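Local coordinates for antifreeze protein (Marinomonas primoryensis, PDB 5JUH) that forms the C-terminal RTX region of a giant, calcium-binding bacterial adhesin that attaches its Antarctic bacterium to diatoms and ice, at residues I96-N100 and I111-N115. Residues are numbered along the deposited sequence; the frame is centred on the assembly and turned at random.
Sequences IFILN and ITDFN
F97 lays one face of its ring on the branch methyl of I111, and the geometry is that of a CH-pi contact: I111 CG2 stands 3.6 Å from the ring centroid and only 11° off the ring normal. Because the methyl is centred, I111 CG2 is nearly equidistant from the ring carbons, 3.7 Å from F97 CZ and 4.1 Å from F97 CG. The first torsion of I111 (chi1 -62°) puts CG2 anti to the backbone N and CG1 anti to the carbonyl carbon, and the extended chain from CG1 brings I111 CD1 to 3.7 Å from F97 CB. Away from this tight centre the fit slackens. F114 offers an edge, its CD1 3.9 Å from F97 CD2, which lies near the plane of the F114 ring, while L99 CD2 reaches I111 CD1 only at 4.2 Å. No hydrogen bond links the two segments. Toward the partly exposed side stands D113, its carboxylate plane turned 82° from the F97 ring; D113 OD1 comes within 3.8 Å of F97 CZ but accepts from the backbone N of G90, and OD2 from that of L91. G90 and L91 both belong to calcium sites, and the D113 side chain lies about 5 Å from a bound calcium ion. Strands 96-98 and 110-111 belong to two different mixed sheets, in each of which the strands here run parallel to their neighbours, so the contact fills the space between sheet layers, consistent with the parallel beta-roll of RTX proteins. F97 also packs on L88 of strand 87-89, I111 and F114 on L121 of strand 120-122, and L99 and I111 on A166 of strand 163-168, which runs parallel beside 110-111 and carries its sheet on beyond the roll.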
ATOM      1  N   ILE A  96      -8.851  -0.607  -3.144  1.00 10.27           N
ATOM      2  CA  ILE A  96      -7.786  -1.361  -2.464  1.00 10.53           C
ATOM      3  C   ILE A  96      -6.927  -1.999  -3.580  1.00 11.68           C
ATOM      4  O   ILE A  96      -7.434  -2.689  -4.456  1.00 11.40           O
ATOM      5  CB  ILE A  96      -8.359  -2.486  -1.583  1.00 10.75           C
ATOM      6  CG1 ILE A  96      -9.172  -1.879  -0.458  1.00 11.95           C
ATOM      7  CG2 ILE A  96      -7.256  -3.415  -1.103  1.00 11.48           C
ATOM      8  CD1 ILE A  96     -10.047  -2.858   0.273  1.00 14.23           C
ATOM      9  N   PHE A  97      -5.646  -1.746  -3.511  1.00 10.01           N
ATOM     10  CA  PHE A  97      -4.701  -2.403  -4.375  1.00 10.62           C
ATOM     11  C   PHE A  97      -3.996  -3.474  -3.601  1.00 11.52           C
ATOM     12  O   PHE A  97      -3.323  -3.208  -2.611  1.00 11.18           O
ATOM     13  CB  PHE A  97      -3.638  -1.390  -4.950  1.00 11.46           C
ATOM     14  CG  PHE A  97      -4.289  -0.242  -5.697  1.00 11.69           C
ATOM     15  CD1 PHE A  97      -4.505  -0.310  -7.048  1.00 12.84           C
ATOM     16  CD2 PHE A  97      -4.639   0.966  -5.068  1.00 12.89           C
ATOM     17  CE1 PHE A  97      -5.090   0.718  -7.757  1.00 11.91           C
ATOM     18  CE2 PHE A  97      -5.237   1.993  -5.759  1.00 11.57           C
ATOM     19  CZ  PHE A  97      -5.413   1.891  -7.090  1.00 10.92           C
ATOM     20  N   ILE A  98      -4.235  -4.727  -4.007  1.00 10.33           N
ATOM     21  CA  ILE A  98      -3.527  -5.849  -3.371  1.00 10.89           C
ATOM     22  C   ILE A  98      -2.223  -6.124  -4.023  1.00 12.07           C
ATOM     23  O   ILE A  98      -2.195  -6.245  -5.238  1.00 14.46           O
ATOM     24  CB  ILE A  98      -4.431  -7.142  -3.416  1.00 12.55           C
ATOM     25  CG1 ILE A  98      -5.799  -6.901  -2.758  1.00 14.35           C
ATOM     26  CG2 ILE A  98      -3.710  -8.285  -2.724  1.00 12.23           C
ATOM     27  CD1 ILE A  98      -6.770  -8.089  -2.900  1.00 15.20           C
ATOM     28  N   LEU A  99      -1.148  -6.146  -3.274  1.00 11.50           N
ATOM     29  CA  LEU A  99       0.171  -6.277  -3.857  1.00 11.88           C
ATOM     30  C   LEU A  99       0.807  -7.605  -3.391  1.00 13.98           C
ATOM     31  O   LEU A  99       0.734  -8.001  -2.267  1.00 16.03           O
ATOM     32  CB  LEU A  99       1.083  -5.097  -3.400  1.00 11.43           C
ATOM     33  CG  LEU A  99       0.543  -3.792  -4.040  1.00 12.89           C
ATOM     34  CD1 LEU A  99       1.389  -2.688  -3.441  1.00 14.53           C
ATOM     35  CD2 LEU A  99       0.760  -3.754  -5.527  1.00 16.70           C
ATOM     36  N   ASN A 100       1.479  -8.203  -4.324  1.00 13.30           N
ATOM     37  CA  ASN A 100       2.266  -9.427  -4.164  1.00 12.03           C
ATOM     38  C   ASN A 100       3.690  -9.097  -3.867  1.00 13.40           C
ATOM     39  O   ASN A 100       4.302  -8.180  -4.443  1.00 16.16           O
ATOM     40  CB  ASN A 100       2.083 -10.321  -5.410  1.00 16.24           C
ATOM     41  CG  ASN A 100       2.557  -9.677  -6.673  1.00 16.87           C
ATOM     42  OD1 ASN A 100       3.426 -10.299  -7.462  1.00 27.70           O
ATOM     43  ND2 ASN A 100       2.053  -8.491  -6.939  1.00 15.90           N
ATOM     44  N   ILE A 111       1.053   1.230  -9.785  1.00 10.31           N
ATOM     45  CA  ILE A 111      -0.249   1.780  -9.420  1.00 10.95           C
ATOM     46  C   ILE A 111      -0.257   3.181  -9.989  1.00 11.00           C
ATOM     47  O   ILE A 111       0.518   4.017  -9.511  1.00 11.00           O
ATOM     48  CB  ILE A 111      -0.510   1.767  -7.905  1.00 10.74           C
ATOM     49  CG1 ILE A 111      -0.496   0.299  -7.381  1.00 14.30           C
ATOM     50  CG2 ILE A 111      -1.845   2.464  -7.652  1.00 13.21           C
ATOM     51  CD1 ILE A 111      -0.440   0.264  -5.898  1.00 12.58           C
ATOM     52  N   THR A 112      -1.091   3.435 -10.961  1.00 12.52           N
ATOM     53  CA  THR A 112      -0.994   4.705 -11.691  1.00 14.81           C
ATOM     54  C   THR A 112      -1.571   5.900 -10.916  1.00 12.91           C
ATOM     55  O   THR A 112      -0.977   6.987 -11.110  1.00 15.76           O
ATOM     56  CB  THR A 112      -1.649   4.700 -13.026  1.00 14.90           C
ATOM     57  OG1 THR A 112      -3.044   4.606 -12.875  1.00 15.66           O
ATOM     58  CG2 THR A 112      -1.188   3.548 -13.954  1.00 16.88           C
ATOM     59  N   ASP A 113      -2.527   5.683  -9.989  1.00 11.38           N
ATOM     60  CA  ASP A 113      -3.309   6.792  -9.520  1.00 10.92           C
ATOM     61  C   ASP A 113      -3.635   6.598  -8.029  1.00 12.41           C
ATOM     62  O   ASP A 113      -4.813   6.834  -7.613  1.00 15.68           O
ATOM     63  CB  ASP A 113      -4.609   6.919 -10.339  1.00 14.81           C
ATOM     64  CG  ASP A 113      -5.579   5.701 -10.076  1.00 14.91           C
ATOM     65  OD1 ASP A 113      -5.095   4.544  -9.772  1.00 15.29           O
ATOM     66  OD2 ASP A 113      -6.802   5.956 -10.229  1.00 17.14           O
ATOM     67  N   PHE A 114      -2.632   6.239  -7.207  1.00 11.79           N
ATOM     68  CA  PHE A 114      -2.946   6.016  -5.801  1.00 11.05           C
ATOM     69  C   PHE A 114      -3.272   7.388  -5.172  1.00 12.08           C
ATOM     70  O   PHE A 114      -2.392   8.238  -5.131  1.00 13.62           O
ATOM     71  CB  PHE A 114      -1.760   5.396  -5.088  1.00 10.94           C
ATOM     72  CG  PHE A 114      -2.032   5.038  -3.637  1.00 12.49           C
ATOM     73  CD1 PHE A 114      -2.758   3.914  -3.387  1.00 12.23           C
ATOM     74  CD2 PHE A 114      -1.610   5.813  -2.574  1.00 15.03           C
ATOM     75  CE1 PHE A 114      -3.064   3.544  -2.139  1.00 13.06           C
ATOM     76  CE2 PHE A 114      -1.884   5.447  -1.228  1.00 15.24           C
ATOM     77  CZ  PHE A 114      -2.632   4.327  -1.064  1.00 15.98           C
ATOM     78  N   ASN A 115      -4.432   7.469  -4.549  1.00 11.26           N
ATOM     79  CA  ASN A 115      -4.859   8.679  -3.841  1.00 11.91           C
ATOM     80  C   ASN A 115      -4.887   8.306  -2.381  1.00 11.96           C
ATOM     81  O   ASN A 115      -5.809   7.640  -1.906  1.00 12.75           O
ATOM     82  CB  ASN A 115      -6.208   9.125  -4.350  1.00 13.06           C
ATOM     83  CG  ASN A 115      -6.726  10.341  -3.651  1.00 17.37           C
ATOM     84  OD1 ASN A 115      -6.158  10.823  -2.673  1.00 19.30           O
ATOM     85  ND2 ASN A 115      -7.862  10.820  -4.070  1.00 19.84           N
TER